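Long-range contacts in oxygen-independent coproporphyrinogen III oxidase (Escherichia coli, PDB 1OLT), which catalyses the anaerobic, S-adenosylmethionine-dependent oxidative decarboxylation of two propionate groups of coproporphyrinogen III, giving protoporphyrinogen IX in heme biosynthesis: residues Y56-F61 against G325-S330; N339-K344 against L357-A362; P52-V57 against T319-M324. All blocks are in the same frame, centred on the assembly; numbering follows the deposited sequence. Where two conformers were deposited one is given.

Contact 1. Residues Y56-F61 against G325-S330; sequences YVHIPF and GVSAIS. With SAM (S-adenosylmethionine), chain D.
The adenine site of one of the two bound S-adenosylmethionine molecules is built where Y56 and H58, on strand 53-62 of the radical SAM core, meet the loop G325-A328 and the strand that follows it. A328 CB approaches the Y56 ring at its edge, 4.1 Å from CD2, while the adenine covers one face of that ring: SAM C5 sits 3.5 Å above the ring plane, over its centre, and the two flat groups are nearly parallel. CG anti to the backbone N (chi1 175°) carries the ring away from its own N and across to the adenine. I329 reads the adenine edge with its backbone, its N giving a bond of 2.8 Å to SAM N1 at 170° and its O taking one of 3.0 Å from SAM N6 at 171°. The phenol is fixed in turn by the 2.6 Å bond between Y56 OH and H58 ND1, the latter lying in the plane of the tyrosine ring. Replacing the tyrosine by an alanine removes the ring, which would probably leave the adenine without support on that face and H58 ND1 without this partner. The loop is a type II beta turn from G325 to A328, closed by the A328 N to G325 O bond. Its S327 OG stands 3.5 Å above the imidazole plane of H58, over the ring centre, and also donates to V326 O, which itself comes obliquely to the imidazole, 3.2 Å from H58 CD2. N72 holds the other imidazole nitrogen, NE2, through its carbonyl. G325 needs to be glycine: a CB there would run into H58 O and into the preceding carbonyl. Beyond the histidine, V326 CG1 packs 3.7 Å from P60 CG, and Y85 OH of helix 80-96 bonds to both H58 O and V326 N.

Contact 2. Residues N339-K344 against L357-A362; sequences NQKELK and LWRGIA
W358 carries most of this contact, its indole lying against Q340 and K341. The side-chain amide of Q340 comes over one face, with OE1 3.6 Å above the ring plane and displaced toward the rim near CD1; amide and ring planes are 32° apart, and the two side chains cross at roughly a right angle. The opposite face is taken by R359 of the same strand, whose CD stands 3.5 Å above the indole plane, again off-centre. CB and the benzo-ring atom CE3 of W358 both lie against the backbone of the other segment: CB is 3.4 Å from Q340 N, and CE3 is 3.6 Å from N339 O, which comes obliquely to the ring. CG anti to the backbone N (chi1 176°) lays the indole alongside Q340 and K341. K341 CD also lies obliquely to the ring, 3.6 Å from W358 CH2, although K341 was modelled in two conformers and this approach is less certain.

No hydrogen bond joins the two segments; the geometry is set by the antiparallel three-stranded sheet 329-332, 335-339, 357-362. N339 pairs with L357 as a non-hydrogen-bonded pair, CA to CA 4.5 Å, with diverging side chains. Just beyond, W358 and R359 both face Q338 in a classic beta bulge, the psi of W358 being -57°, and both bond to the backbone of Q338.

Farther out, Q349 of helix 343-353 bridges the two segments, accepting from Q340 NE2 through OE1 and donating through NE2 to L357 O. This probably restrains rotation of the Q340 amide over the ring. R359 NH2 is bonded to Q338 OE1, while N339 ND2 is shared between G325 O and E92 of helix 80-96.

Contact 3. Residues P52-V57 against T319-M324; sequences PLSLYV and TDLLGM. With SAM (S-adenosylmethionine), chain D.
The Y56 ring, with adenine on one face, is bordered at its root by L321, whose CD1 lies 4.2 Å from Y56 CB. L321 CD2 comes 3.9 Å from SAM N6, so the leucine lines the pocket beside the tyrosine. G323, paired with Y56, brings no side chain to that face of the sheet; a CB there would come about 4.2 Å from Y56 CD2. S54 belongs to the same face: its OG packs 3.7 Å from L321 CD1 and is hydrogen-bonded to Q107.

On the other face L53, L55, V57, L322 and M324 form an apolar layer against helix 80-96 and neighbouring loops, with L55 CD2 4.0 Å from L322 CB. M324 CE touches L55 CD2 too, but M324 has two conformers. D320, also on this face, has its carboxylate held by a salt bridge to R103 and by G333 N.

The strands 53-57 and 320-324 run parallel, 4.6 Å apart at closest approach and at 23°. S54 and Y56 each donate and accept, with S54 N to D320 O 2.8 Å and M324 N to Y56 O 2.8 Å, whereas L53, L55 and V57 bond to residues of 104-111 on the other side. Residues 53-57 are thus hydrogen-bonded on both sides, and the bonds of Y56 N to L322 and Y56 O to M324 probably hold its ring steady beside the S-adenosylmethionine.

How the contacts relate
Contacts 1 and 3 share Y56 and V57 on strand 53-62, their centres 11 Å apart, and both border the same S-adenosylmethionine. Just past the shared residues, H58 N lies 3.0 Å from M324 O, a probable hydrogen bond that extends the parallel pairing, and S330 OG lies 3.0 Å from G323 N. Contact 2, centred 10 Å from contact 1, touches the G325-A328 loop through a probable hydrogen bond of 2.9 Å between S327 N and Q340 O. The N339 side chain is about 8 Å from that S-adenosylmethionine, consistent with a second shell; the H58 side chain is about 8 Å from the iron-sulfur cluster.

Contact 1. Residues Y56-F61 against G325-S330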
loop_
_atom_site.group_PDB
_atom_site.type_symbol
_atom_site.label_atom_id
_atom_site.label_comp_id
_atom_site.label_asym_id
_atom_site.label_seq_id
_atom_site.Cartn_x
_atom_site.Cartn_y
_atom_site.Cartn_z
ATOM N N TYR A 56 -8.316 5.388 6.957
ATOM C CA TYR A 56 -8.325 4.124 6.210
ATOM C C TYR A 56 -9.500 3.273 6.731
ATOM O O TYR A 56 -9.649 3.140 7.928
ATOM C CB TYR A 56 -7.007 3.341 6.393
ATOM C CG TYR A 56 -7.094 2.023 5.720
ATOM C CD1 TYR A 56 -6.948 1.918 4.351
ATOM C CD2 TYR A 56 -7.399 0.861 6.440
ATOM C CE1 TYR A 56 -7.138 0.644 3.705
ATOM C CE2 TYR A 56 -7.534 -0.396 5.802
ATOM C CZ TYR A 56 -7.410 -0.483 4.455
ATOM O OH TYR A 56 -7.610 -1.673 3.804
ATOM N N VAL A 57 -10.327 2.726 5.829
ATOM C CA VAL A 57 -11.355 1.773 6.199
ATOM C C VAL A 57 -11.129 0.433 5.437
ATOM O O VAL A 57 -10.962 0.426 4.193
ATOM C CB VAL A 57 -12.778 2.288 5.889
ATOM C CG1 VAL A 57 -13.791 1.249 6.371
ATOM C CG2 VAL A 57 -13.039 3.659 6.514
ATOM N N HIS A 58 -11.043 -0.664 6.184
ATOM C CA HIS A 58 -10.865 -1.982 5.628
ATOM C C HIS A 58 -12.268 -2.566 5.362
ATOM O O HIS A 58 -13.106 -2.572 6.243
ATOM C CB HIS A 58 -10.152 -2.919 6.558
ATOM C CG HIS A 58 -9.512 -4.057 5.834
ATOM N ND1 HIS A 58 -8.405 -3.880 5.036
ATOM C CD2 HIS A 58 -9.821 -5.381 5.780
ATOM C CE1 HIS A 58 -8.042 -5.061 4.545
ATOM N NE2 HIS A 58 -8.885 -5.983 4.984
ATOM N N ILE A 59 -12.506 -2.989 4.152
ATOM C CA ILE A 59 -13.728 -3.662 3.766
ATOM C C ILE A 59 -13.303 -5.074 3.339
ATOM O O ILE A 59 -12.664 -5.238 2.286
ATOM C CB ILE A 59 -14.451 -2.944 2.593
ATOM C CG1 ILE A 59 -14.818 -1.483 2.842
ATOM C CG2 ILE A 59 -15.749 -3.708 2.247
ATOM C CD1 ILE A 59 -15.694 -1.261 4.006
ATOM N N PRO A 60 -13.546 -6.093 4.161
ATOM C CA PRO A 60 -12.880 -7.356 3.890
ATOM C C PRO A 60 -13.508 -8.272 2.848
ATOM O O PRO A 60 -12.815 -9.168 2.373
ATOM C CB PRO A 60 -12.884 -8.047 5.260
ATOM C CG PRO A 60 -14.202 -7.554 5.930
ATOM C CD PRO A 60 -14.288 -6.137 5.452
ATOM N N PHE A 61 -14.744 -8.034 2.444
ATOM C CA PHE A 61 -15.480 -9.000 1.694
ATOM C C PHE A 61 -15.098 -9.035 0.208
ATOM O O PHE A 61 -14.893 -7.985 -0.420
ATOM C CB PHE A 61 -17.009 -8.755 1.917
ATOM C CG PHE A 61 -17.410 -8.765 3.340
ATOM C CD1 PHE A 61 -17.340 -9.893 4.074
ATOM C CD2 PHE A 61 -17.812 -7.586 3.952
ATOM C CE1 PHE A 61 -17.668 -9.869 5.438
ATOM C CE2 PHE A 61 -18.129 -7.574 5.278
ATOM C CZ PHE A 61 -18.098 -8.698 5.990
ATOM N N GLY A 325 -12.082 -0.715 10.983
ATOM C CA GLY A 325 -12.472 -1.991 10.425
ATOM C C GLY A 325 -11.480 -3.128 10.770
ATOM O O GLY A 325 -10.406 -2.925 11.381
ATOM N N VAL A 326 -11.875 -4.333 10.451
ATOM C CA VAL A 326 -11.100 -5.503 10.783
ATOM C C VAL A 326 -9.687 -5.411 10.137
ATOM O O VAL A 326 -9.572 -5.086 8.978
ATOM C CB VAL A 326 -11.869 -6.832 10.329
ATOM C CG1 VAL A 326 -11.950 -6.972 8.819
ATOM C CG2 VAL A 326 -11.189 -8.018 10.881
ATOM N N SER A 327 -8.643 -5.686 10.929
ATOM C CA SER A 327 -7.230 -5.643 10.578
ATOM C C SER A 327 -6.633 -4.255 10.386
ATOM O O SER A 327 -5.432 -4.164 10.208
ATOM C CB SER A 327 -6.897 -6.485 9.354
ATOM O OG SER A 327 -7.166 -5.809 8.114
ATOM N N ALA A 328 -7.442 -3.191 10.489
ATOM C CA ALA A 328 -6.968 -1.861 10.160
ATOM C C ALA A 328 -5.879 -1.388 11.081
ATOM O O ALA A 328 -5.982 -1.476 12.295
ATOM C CB ALA A 328 -8.083 -0.861 10.090
ATOM N N ILE A 329 -4.814 -0.898 10.455
ATOM C CA ILE A 329 -3.685 -0.235 11.142
ATOM C C ILE A 329 -3.766 1.278 11.165
ATOM O O ILE A 329 -4.068 1.909 10.156
ATOM C CB ILE A 329 -2.344 -0.670 10.528
ATOM C CG1 ILE A 329 -2.174 -2.178 10.696
ATOM C CG2 ILE A 329 -1.170 -0.061 11.288
ATOM C CD1 ILE A 329 -1.088 -2.824 9.730
ATOM N N SER A 330 -3.495 1.843 12.329
ATOM C CA SER A 330 -3.405 3.281 12.559
ATOM C C SER A 330 -1.920 3.646 12.796
ATOM O O SER A 330 -1.227 2.866 13.415
ATOM C CB SER A 330 -4.190 3.660 13.803
ATOM O OG SER A 330 -5.566 3.318 13.716
HETATM N N SAM D . -0.378 -5.985 0.756
HETATM C CA SAM D . -0.268 -6.390 -0.658
HETATM C C SAM D . 0.934 -7.329 -0.893
HETATM O O SAM D . 0.829 -8.476 -1.371
HETATM O OXT SAM D . 2.109 -7.018 -0.604
HETATM C CB SAM D . -0.202 -5.137 -1.572
HETATM C CG SAM D . -1.497 -4.266 -1.626
HETATM S SD SAM D . -1.386 -2.672 -0.746
HETATM C CE SAM D . -1.010 -1.514 -2.111
HETATM C "C5'" SAM D . -3.057 -2.073 -0.294
HETATM C "C4'" SAM D . -3.749 -3.011 0.682
HETATM O "O4'" SAM D . -3.015 -2.942 1.895
HETATM C "C3'" SAM D . -5.179 -2.606 1.053
HETATM O "O3'" SAM D . -6.101 -2.949 0.034
HETATM C "C2'" SAM D . -5.307 -3.319 2.371
HETATM O "O2'" SAM D . -5.469 -4.695 2.159
HETATM C "C1'" SAM D . -3.925 -3.072 3.003
HETATM N N9 SAM D . -3.877 -1.846 3.781
HETATM C C8 SAM D . -3.659 -0.592 3.331
HETATM N N7 SAM D . -3.721 0.282 4.411
HETATM C C5 SAM D . -3.968 -0.412 5.491
HETATM C C6 SAM D . -4.138 -0.055 6.800
HETATM N N6 SAM D . -4.022 1.186 7.241
HETATM N N1 SAM D . -4.412 -1.046 7.673
HETATM C C2 SAM D . -4.518 -2.326 7.283
HETATM N N3 SAM D . -4.380 -2.690 6.000
HETATM C C4 SAM D . -4.098 -1.740 5.120
#

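Contact 2. Residues N339-K344 against L357-A362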
loop_
_atom_site.group_PDB
_atom_site.type_symbol
_atom_site.label_atom_id
_atom_site.label_comp_id
_atom_site.label_asym_id
_atom_site.label_seq_id
_atom_site.Cartn_x
_atom_site.Cartn_y
_atom_site.Cartn_z
ATOM N N ASN A 339 -6.274 -3.007 14.783
ATOM C CA ASN A 339 -7.501 -3.705 15.143
ATOM C C ASN A 339 -7.378 -5.223 14.999
ATOM O O ASN A 339 -6.583 -5.746 14.183
ATOM C CB ASN A 339 -8.639 -3.221 14.242
ATOM C CG ASN A 339 -9.197 -1.868 14.649
ATOM O OD1 ASN A 339 -8.973 -1.370 15.785
ATOM N ND2 ASN A 339 -9.998 -1.249 13.706
ATOM N N GLN A 340 -8.145 -5.936 15.805
ATOM C CA GLN A 340 -8.439 -7.371 15.629
ATOM C C GLN A 340 -8.480 -7.737 14.149
ATOM O O GLN A 340 -9.174 -7.103 13.367
ATOM C CB GLN A 340 -9.791 -7.712 16.318
ATOM C CG GLN A 340 -9.844 -7.477 17.831
ATOM C CD GLN A 340 -8.991 -8.394 18.670
ATOM O OE1 GLN A 340 -8.471 -9.404 18.192
ATOM N NE2 GLN A 340 -8.794 -8.011 19.935
ATOM N N LYS A 341 -7.753 -8.786 13.791
ATOM C CA LYS A 341 -7.728 -9.283 12.442
ATOM C C LYS A 341 -8.750 -10.370 12.135
ATOM O O LYS A 341 -8.967 -10.689 10.998
ATOM C CB LYS A 341 -6.303 -9.737 12.033
ATOM C CG LYS A 341 -5.798 -11.028 12.610
ATOM C CD LYS A 341 -4.243 -11.195 12.348
ATOM C CE LYS A 341 -3.889 -11.254 10.846
ATOM N NZ LYS A 341 -2.451 -10.864 10.573
ATOM N N GLU A 342 -9.388 -10.927 13.111
ATOM C CA GLU A 342 -10.440 -11.896 12.811
ATOM C C GLU A 342 -11.737 -11.202 13.065
ATOM O O GLU A 342 -11.931 -10.572 14.103
ATOM C CB GLU A 342 -10.355 -13.082 13.721
ATOM C CG GLU A 342 -8.942 -13.387 14.045
ATOM C CD GLU A 342 -8.552 -14.708 13.610
ATOM O OE1 GLU A 342 -8.102 -14.819 12.417
ATOM O OE2 GLU A 342 -8.679 -15.600 14.496
ATOM N N LEU A 343 -12.638 -11.400 12.144
ATOM C CA LEU A 343 -13.868 -10.723 12.176
ATOM C C LEU A 343 -14.704 -10.940 13.415
ATOM O O LEU A 343 -15.262 -9.973 13.931
ATOM C CB LEU A 343 -14.665 -11.044 10.894
ATOM C CG LEU A 343 -15.882 -10.177 10.674
ATOM C CD1 LEU A 343 -15.476 -8.720 10.540
ATOM C CD2 LEU A 343 -16.606 -10.620 9.423
ATOM N N LYS A 344 -14.745 -12.188 13.916
ATOM C CA LYS A 344 -15.554 -12.486 15.062
ATOM C C LYS A 344 -15.002 -11.731 16.277
ATOM O O LYS A 344 -15.777 -11.211 17.092
ATOM C CB LYS A 344 -15.562 -13.978 15.365
ATOM C CG LYS A 344 -16.324 -14.334 16.623
ATOM C CD LYS A 344 -16.220 -15.893 16.811
ATOM C CE LYS A 344 -16.915 -16.378 18.097
ATOM N NZ LYS A 344 -18.229 -17.088 17.730
ATOM N N LEU A 357 -9.242 -2.328 19.221
ATOM C CA LEU A 357 -7.782 -2.268 19.413
ATOM C C LEU A 357 -7.266 -3.580 19.944
ATOM O O LEU A 357 -7.703 -4.055 20.995
ATOM C CB LEU A 357 -7.373 -1.129 20.355
ATOM C CG LEU A 357 -5.873 -1.052 20.690
ATOM C CD1 LEU A 357 -5.061 -0.745 19.540
ATOM C CD2 LEU A 357 -5.664 0.030 21.754
ATOM N N TRP A 358 -6.315 -4.147 19.212
ATOM C CA TRP A 358 -5.746 -5.467 19.489
ATOM C C TRP A 358 -4.298 -5.387 19.961
ATOM O O TRP A 358 -3.936 -5.900 21.024
ATOM C CB TRP A 358 -5.829 -6.297 18.224
ATOM C CG TRP A 358 -5.216 -7.626 18.286
ATOM C CD1 TRP A 358 -5.161 -8.456 19.356
ATOM C CD2 TRP A 358 -4.588 -8.304 17.219
ATOM N NE1 TRP A 358 -4.529 -9.622 19.013
ATOM C CE2 TRP A 358 -4.137 -9.549 17.717
ATOM C CE3 TRP A 358 -4.343 -7.987 15.876
ATOM C CZ2 TRP A 358 -3.449 -10.463 16.934
ATOM C CZ3 TRP A 358 -3.691 -8.898 15.077
ATOM C CH2 TRP A 358 -3.233 -10.135 15.612
ATOM N N ARG A 359 -3.457 -4.782 19.144
ATOM C CA ARG A 359 -2.039 -4.723 19.447
ATOM C C ARG A 359 -1.408 -3.502 18.826
ATOM O O ARG A 359 -2.016 -2.845 18.002
ATOM C CB ARG A 359 -1.346 -5.970 18.917
ATOM C CG ARG A 359 -1.575 -6.184 17.457
ATOM C CD ARG A 359 -0.889 -7.461 16.892
ATOM N NE ARG A 359 -0.911 -7.500 15.459
ATOM C CZ ARG A 359 -0.078 -8.222 14.692
ATOM N NH1 ARG A 359 0.875 -8.942 15.253
ATOM N NH2 ARG A 359 -0.196 -8.216 13.348
ATOM N N GLY A 360 -0.180 -3.195 19.241
ATOM C CA GLY A 360 0.537 -2.085 18.647
ATOM C C GLY A 360 1.889 -1.844 19.284
ATOM O O GLY A 360 2.376 -2.670 20.045
ATOM N N ILE A 361 2.494 -0.698 18.959
ATOM C CA ILE A 361 3.800 -0.299 19.498
ATOM C C ILE A 361 3.918 1.218 19.649
ATOM O O ILE A 361 3.524 1.956 18.753
ATOM C CB ILE A 361 4.935 -0.786 18.545
ATOM C CG1 ILE A 361 6.349 -0.466 19.143
ATOM C CG2 ILE A 361 4.809 -0.170 17.202
ATOM C CD1 ILE A 361 7.306 -1.531 18.859
ATOM N N ALA A 362 4.500 1.665 20.755
ATOM C CA ALA A 362 4.889 3.063 20.917
ATOM C C ALA A 362 6.349 3.096 20.486
ATOM O O ALA A 362 7.164 2.475 21.116
ATOM C CB ALA A 362 4.771 3.483 22.372
#

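Contact 3. Residues P52-V57 against T319-M324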
loop_
_atom_site.group_PDB
_atom_site.type_symbol
_atom_site.label_atom_id
_atom_site.label_comp_id
_atom_site.label_asym_id
_atom_site.label_seq_id
_atom_site.Cartn_x
_atom_site.Cartn_y
_atom_site.Cartn_z
ATOM N N PRO A 52 -2.813 17.008 10.275
ATOM C CA PRO A 52 -3.853 16.532 9.386
ATOM C C PRO A 52 -4.171 15.021 9.667
ATOM O O PRO A 52 -3.319 14.251 10.110
ATOM C CB PRO A 52 -3.230 16.696 8.006
ATOM C CG PRO A 52 -2.096 17.677 8.127
ATOM C CD PRO A 52 -1.676 17.667 9.565
ATOM N N LEU A 53 -5.404 14.626 9.394
ATOM C CA LEU A 53 -5.860 13.279 9.613
ATOM C C LEU A 53 -6.133 12.629 8.273
ATOM O O LEU A 53 -6.791 13.182 7.419
ATOM C CB LEU A 53 -7.135 13.296 10.503
ATOM C CG LEU A 53 -7.668 11.972 11.049
ATOM C CD1 LEU A 53 -6.685 11.206 11.841
ATOM C CD2 LEU A 53 -8.979 12.176 11.914
ATOM N N SER A 54 -5.634 11.423 8.135
ATOM C CA SER A 54 -5.933 10.491 7.068
ATOM C C SER A 54 -6.750 9.313 7.634
ATOM O O SER A 54 -6.504 8.879 8.740
ATOM C CB SER A 54 -4.590 9.986 6.486
ATOM O OG SER A 54 -4.870 9.013 5.457
ATOM N N LEU A 55 -7.718 8.827 6.887
ATOM C CA LEU A 55 -8.578 7.761 7.311
ATOM C C LEU A 55 -8.405 6.578 6.387
ATOM O O LEU A 55 -8.362 6.736 5.210
ATOM C CB LEU A 55 -10.048 8.222 7.298
ATOM C CG LEU A 55 -10.386 9.402 8.162
ATOM C CD1 LEU A 55 -11.857 9.686 8.016
ATOM C CD2 LEU A 55 -10.036 9.173 9.546
ATOM N N TYR A 56 -8.316 5.388 6.957
ATOM C CA TYR A 56 -8.325 4.124 6.210
ATOM C C TYR A 56 -9.500 3.273 6.731
ATOM O O TYR A 56 -9.649 3.140 7.928
ATOM C CB TYR A 56 -7.007 3.341 6.393
ATOM C CG TYR A 56 -7.094 2.023 5.720
ATOM C CD1 TYR A 56 -6.948 1.918 4.351
ATOM C CD2 TYR A 56 -7.399 0.861 6.440
ATOM C CE1 TYR A 56 -7.138 0.644 3.705
ATOM C CE2 TYR A 56 -7.534 -0.396 5.802
ATOM C CZ TYR A 56 -7.410 -0.483 4.455
ATOM O OH TYR A 56 -7.610 -1.673 3.804
ATOM N N VAL A 57 -10.327 2.726 5.829
ATOM C CA VAL A 57 -11.355 1.773 6.199
ATOM C C VAL A 57 -11.129 0.433 5.437
ATOM O O VAL A 57 -10.962 0.426 4.193
ATOM C CB VAL A 57 -12.778 2.288 5.889
ATOM C CG1 VAL A 57 -13.791 1.249 6.371
ATOM C CG2 VAL A 57 -13.039 3.659 6.514
ATOM N N THR A 319 0.954 13.133 8.533
ATOM C CA THR A 319 -0.427 12.993 8.936
ATOM C C THR A 319 -0.543 11.898 10.004
ATOM O O THR A 319 0.261 10.986 10.052
ATOM C CB THR A 319 -1.374 12.647 7.739
ATOM O OG1 THR A 319 -1.089 11.321 7.257
ATOM C CG2 THR A 319 -1.101 13.573 6.568
ATOM N N ASP A 320 -1.564 12.006 10.857
ATOM C CA ASP A 320 -1.938 10.894 11.674
ATOM C C ASP A 320 -2.934 10.089 10.829
ATOM O O ASP A 320 -3.797 10.680 10.164
ATOM C CB ASP A 320 -2.607 11.352 12.949
ATOM C CG ASP A 320 -1.649 11.880 13.972
ATOM O OD1 ASP A 320 -0.482 11.476 13.986
ATOM O OD2 ASP A 320 -2.002 12.721 14.839
ATOM N N LEU A 321 -2.828 8.764 10.883
ATOM C CA LEU A 321 -3.646 7.865 10.077
ATOM C C LEU A 321 -4.469 7.016 11.027
ATOM O O LEU A 321 -3.911 6.289 11.858
ATOM C CB LEU A 321 -2.753 6.947 9.258
ATOM C CG LEU A 321 -3.432 5.667 8.727
ATOM C CD1 LEU A 321 -4.097 6.093 7.549
ATOM C CD2 LEU A 321 -2.383 4.517 8.445
ATOM N N LEU A 322 -5.784 7.153 10.942
ATOM C CA LEU A 322 -6.694 6.336 11.702
ATOM C C LEU A 322 -7.270 5.248 10.821
ATOM O O LEU A 322 -7.919 5.511 9.791
ATOM C CB LEU A 322 -7.851 7.169 12.278
ATOM C CG LEU A 322 -8.885 6.375 13.032
ATOM C CD1 LEU A 322 -8.349 5.743 14.335
ATOM C CD2 LEU A 322 -10.153 7.251 13.326
ATOM N N GLY A 323 -7.108 4.024 11.271
ATOM C CA GLY A 323 -7.536 2.877 10.533
ATOM C C GLY A 323 -8.743 2.273 11.241
ATOM O O GLY A 323 -8.715 2.030 12.469
ATOM N N MET A 324 -9.809 2.048 10.482
ATOM C CA MET A 324 -11.084 1.499 11.031
ATOM C C MET A 324 -11.405 0.205 10.307
ATOM O O MET A 324 -11.031 0.031 9.141
ATOM C CB MET A 324 -12.216 2.489 10.803
ATOM C CG MET A 324 -12.208 3.743 11.689
ATOM S SD MET A 324 -13.025 5.160 10.840
ATOM C CE MET A 324 -11.645 5.775 9.890
HETATM N N SAM D . -0.378 -5.985 0.756
HETATM C CA SAM D . -0.268 -6.390 -0.658
HETATM C C SAM D . 0.934 -7.329 -0.893
HETATM O O SAM D . 0.829 -8.476 -1.371
HETATM O OXT SAM D . 2.109 -7.018 -0.604
HETATM C CB SAM D . -0.202 -5.137 -1.572
HETATM C CG SAM D . -1.497 -4.266 -1.626
HETATM S SD SAM D . -1.386 -2.672 -0.746
HETATM C CE SAM D . -1.010 -1.514 -2.111
HETATM C "C5'" SAM D . -3.057 -2.073 -0.294
HETATM C "C4'" SAM D . -3.749 -3.011 0.682
HETATM O "O4'" SAM D . -3.015 -2.942 1.895
HETATM C "C3'" SAM D . -5.179 -2.606 1.053
HETATM O "O3'" SAM D . -6.101 -2.949 0.034
HETATM C "C2'" SAM D . -5.307 -3.319 2.371
HETATM O "O2'" SAM D . -5.469 -4.695 2.159
HETATM C "C1'" SAM D . -3.925 -3.072 3.003
HETATM N N9 SAM D . -3.877 -1.846 3.781
HETATM C C8 SAM D . -3.659 -0.592 3.331
HETATM N N7 SAM D . -3.721 0.282 4.411
HETATM C C5 SAM D . -3.968 -0.412 5.491
HETATM C C6 SAM D . -4.138 -0.055 6.800
HETATM N N6 SAM D . -4.022 1.186 7.241
HETATM N N1 SAM D . -4.412 -1.046 7.673
HETATM C C2 SAM D . -4.518 -2.326 7.283
HETATM N N3 SAM D . -4.380 -2.690 6.000
HETATM C C4 SAM D . -4.098 -1.740 5.120
#